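4-alpha-glucanotransferase (Aquifex aeolicus, PDB 1TZ7) is an amylomaltase, also called disproportionating enzyme or D-enzyme, a member of the 4-alpha-glucanotransferase family built on an eight-stranded parallel beta/alpha barrel. Local coordinates at residues A[74-78]-A[475-480]. Residues are numbered along the deposited sequence; the frame is centred on the assembly and turned at random.
Sequences GNSPY and PFGNWR
The indole of Trp-479 lies flat against the backbone turn of residues 74-78, and following it outward from CB accounts for most of the contact. Trp-479 CB sits 3.9 Å from Asn-75 O. With CG anti to its own carbonyl carbon (chi1 -40°), the ring is carried across to the other loop. Trp-479 CD1 then approaches Gly-74 O at 3.3 Å, the oxygen lying at the ring edge and in its plane. NE1 follows beneath Ser-76, whose CA stands over the five-membered ring, 3.7 Å from its centroid, a CH-pi contact. The six-membered ring receives a second one from Pro-77 CD, 3.5 Å from the centroid and only 14° off the normal. Asn-478 CB packs on the opposite face, so the indole is sandwiched. At the far tip Trp-479 CH2 meets Tyr-78 CE2 at 3.7 Å; the ring planes of Tyr-78 and Trp-479 are inclined by 44°, neither stacked nor edge-to-face. Ser-76 OG, near CZ2, accepts a hydrogen bond from Tyr-78 N, an ST turn that ties the tyrosine backbone to the serine.

No direct hydrogen bond joins the segments; two waters make the polar link. One donates to Gly-74 O and accepts from Asn-478 ND2, while Asn-478 OD1 takes a hydrogen bond from Tyr-471 N. The other donates to Asn-75 OD1 (2.9 Å) and Asn-478 O, with a weak bond from Arg-480 NH2.

Arg-480 is anchored by a salt bridge to Glu-118, and Asn-75 ND2 bonds Tyr-121 OH, both partners belonging to helix 117-133. Tyr-78 OH reaches Asp-226 on strand 222-227 of the parallel barrel. The contact thus joins the loop after strand 60-62 to the loop between helices 457-460 and 491-500, with helix 117-133 alongside.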
ATOM      1  N   GLY A  74      -3.808  13.399   5.005  1.00 26.69           N
ATOM      2  CA  GLY A  74      -4.881  12.575   5.535  1.00 26.05           C
ATOM      3  C   GLY A  74      -4.402  11.213   6.018  1.00 29.87           C
ATOM      4  O   GLY A  74      -5.194  10.284   6.148  1.00 27.45           O
ATOM      5  N   ASN A  75      -3.097  11.104   6.281  1.00 24.11           N
ATOM      6  CA  ASN A  75      -2.478   9.842   6.718  1.00 26.84           C
ATOM      7  C   ASN A  75      -2.556   8.737   5.664  1.00 26.50           C
ATOM      8  O   ASN A  75      -2.502   7.565   5.995  1.00 28.24           O
ATOM      9  CB  ASN A  75      -3.121   9.348   8.019  1.00 24.02           C
ATOM     10  CG  ASN A  75      -3.136  10.397   9.086  1.00 28.05           C
ATOM     11  OD1 ASN A  75      -4.202  10.881   9.488  1.00 24.32           O
ATOM     12  ND2 ASN A  75      -1.958  10.767   9.564  1.00 19.41           N
ATOM     13  N   SER A  76      -2.678   9.122   4.396  1.00 32.05           N
ATOM     14  CA  SER A  76      -2.821   8.149   3.310  1.00 27.75           C
ATOM     15  C   SER A  76      -1.482   7.483   3.012  1.00 31.87           C
ATOM     16  O   SER A  76      -0.473   8.163   2.841  1.00 28.92           O
ATOM     17  CB  SER A  76      -3.353   8.829   2.047  1.00 32.65           C
ATOM     18  OG  SER A  76      -3.430   7.907   0.965  1.00 35.14           O
ATOM     19  N   PRO A  77      -1.477   6.148   2.950  1.00 26.71           N
ATOM     20  CA  PRO A  77      -0.294   5.395   2.527  1.00 31.89           C
ATOM     21  C   PRO A  77       0.122   5.685   1.083  1.00 33.35           C
ATOM     22  O   PRO A  77       1.243   5.355   0.693  1.00 28.57           O
ATOM     23  CB  PRO A  77      -0.748   3.930   2.659  1.00 31.05           C
ATOM     24  CG  PRO A  77      -1.925   3.965   3.548  1.00 35.19           C
ATOM     25  CD  PRO A  77      -2.596   5.258   3.298  1.00 27.46           C
ATOM     26  N   TYR A  78      -0.779   6.284   0.303  1.00 34.08           N
ATOM     27  CA  TYR A  78      -0.557   6.472  -1.130  1.00 32.91           C
ATOM     28  C   TYR A  78      -0.103   7.895  -1.456  1.00 32.04           C
ATOM     29  O   TYR A  78       0.051   8.247  -2.622  1.00 38.79           O
ATOM     30  CB  TYR A  78      -1.834   6.144  -1.912  1.00 33.15           C
ATOM     31  CG  TYR A  78      -2.288   4.711  -1.758  1.00 35.65           C
ATOM     32  CD1 TYR A  78      -1.844   3.721  -2.631  1.00 37.79           C
ATOM     33  CD2 TYR A  78      -3.157   4.343  -0.737  1.00 36.24           C
ATOM     34  CE1 TYR A  78      -2.259   2.396  -2.489  1.00 38.24           C
ATOM     35  CE2 TYR A  78      -3.577   3.022  -0.587  1.00 35.25           C
ATOM     36  CZ  TYR A  78      -3.126   2.058  -1.464  1.00 37.65           C
ATOM     37  OH  TYR A  78      -3.540   0.758  -1.320  1.00 37.30           O
ATOM     38  N   PRO A 475     -10.968  13.621   1.785  1.00 58.64           N
ATOM     39  CA  PRO A 475      -9.555  13.827   2.127  1.00 58.13           C
ATOM     40  C   PRO A 475      -9.172  13.278   3.511  1.00 54.65           C
ATOM     41  O   PRO A 475      -8.050  12.801   3.680  1.00 57.13           O
ATOM     42  CB  PRO A 475      -9.408  15.354   2.092  1.00 62.14           C
ATOM     43  CG  PRO A 475     -10.776  15.879   2.414  1.00 54.09           C
ATOM     44  CD  PRO A 475     -11.758  14.863   1.907  1.00 58.14           C
ATOM     45  N   PHE A 476     -10.096  13.346   4.475  1.00 47.75           N
ATOM     46  CA  PHE A 476      -9.767  13.089   5.888  1.00 51.69           C
ATOM     47  C   PHE A 476     -10.706  12.050   6.514  1.00 48.86           C
ATOM     48  O   PHE A 476     -11.808  11.817   6.020  1.00 46.99           O
ATOM     49  CB  PHE A 476      -9.827  14.399   6.686  1.00 54.45           C
ATOM     50  CG  PHE A 476      -8.927  15.481   6.144  1.00 55.67           C
ATOM     51  CD1 PHE A 476      -7.554  15.268   6.025  1.00 56.36           C
ATOM     52  CD2 PHE A 476      -9.449  16.710   5.746  1.00 64.70           C
ATOM     53  CE1 PHE A 476      -6.719  16.264   5.521  1.00 53.72           C
ATOM     54  CE2 PHE A 476      -8.616  17.707   5.241  1.00 62.85           C
ATOM     55  CZ  PHE A 476      -7.251  17.481   5.131  1.00 52.67           C
ATOM     56  N   GLY A 477     -10.252  11.430   7.607  1.00 42.14           N
ATOM     57  CA  GLY A 477     -11.056  10.457   8.343  1.00 38.91           C
ATOM     58  C   GLY A 477     -10.680   9.017   8.029  1.00 36.43           C
ATOM     59  O   GLY A 477     -11.186   8.082   8.654  1.00 35.27           O
ATOM     60  N   ASN A 478      -9.787   8.839   7.065  1.00 27.23           N
ATOM     61  CA  ASN A 478      -9.510   7.521   6.509  1.00 29.05           C
ATOM     62  C   ASN A 478      -8.323   6.843   7.179  1.00 26.07           C
ATOM     63  O   ASN A 478      -7.559   7.480   7.908  1.00 24.79           O
ATOM     64  CB  ASN A 478      -9.261   7.636   5.011  1.00 31.20           C
ATOM     65  CG  ASN A 478     -10.399   8.311   4.287  1.00 43.16           C
ATOM     66  OD1 ASN A 478     -11.519   7.809   4.266  1.00 27.35           O
ATOM     67  ND2 ASN A 478     -10.120   9.468   3.690  1.00 34.71           N
ATOM     68  N   TRP A 479      -8.183   5.538   6.921  1.00 26.46           N
ATOM     69  CA  TRP A 479      -7.000   4.765   7.314  1.00 27.86           C
ATOM     70  C   TRP A 479      -6.918   4.563   8.816  1.00 26.13           C
ATOM     71  O   TRP A 479      -5.846   4.265   9.354  1.00 30.59           O
ATOM     72  CB  TRP A 479      -5.717   5.433   6.799  1.00 32.65           C
ATOM     73  CG  TRP A 479      -5.851   5.983   5.420  1.00 26.43           C
ATOM     74  CD1 TRP A 479      -5.911   7.294   5.066  1.00 32.38           C
ATOM     75  CD2 TRP A 479      -5.950   5.236   4.209  1.00 25.61           C
ATOM     76  NE1 TRP A 479      -6.039   7.413   3.702  1.00 28.54           N
ATOM     77  CE2 TRP A 479      -6.069   6.163   3.152  1.00 27.63           C
ATOM     78  CE3 TRP A 479      -5.952   3.869   3.902  1.00 32.25           C
ATOM     79  CZ2 TRP A 479      -6.184   5.771   1.816  1.00 32.35           C
ATOM     80  CZ3 TRP A 479      -6.065   3.482   2.576  1.00 32.34           C
ATOM     81  CH2 TRP A 479      -6.180   4.432   1.550  1.00 27.40           C
ATOM     82  N   ARG A 480      -8.050   4.707   9.493  1.00 28.50           N
ATOM     83  CA  ARG A 480      -8.066   4.724  10.937  1.00 28.90           C
ATOM     84  C   ARG A 480      -8.558   3.396  11.552  1.00 26.21           C
ATOM     85  O   ARG A 480      -8.323   3.142  12.725  1.00 24.95           O
ATOM     86  CB  ARG A 480      -8.924   5.895  11.440  1.00 29.71           C
ATOM     87  CG  ARG A 480      -8.442   7.286  10.911  1.00 40.79           C
ATOM     88  CD  ARG A 480      -8.906   8.487  11.740  1.00 40.10           C
ATOM     89  NE  ARG A 480      -7.972   8.816  12.746  1.00 56.21           N
ATOM     90  CZ  ARG A 480      -7.268   9.946  12.897  1.00 53.96           C
ATOM     91  NH1 ARG A 480      -6.521  10.008  13.956  1.00 42.07           N
ATOM     92  NH2 ARG A 480      -7.229  10.951  12.007  1.00 43.33           N
TER
HETATM   93  O   HOH W   1      -7.782  10.664   4.966  1.00 53.09           O
HETATM   94  O   HOH W   2      -6.966   9.921   9.154  1.00 53.72           O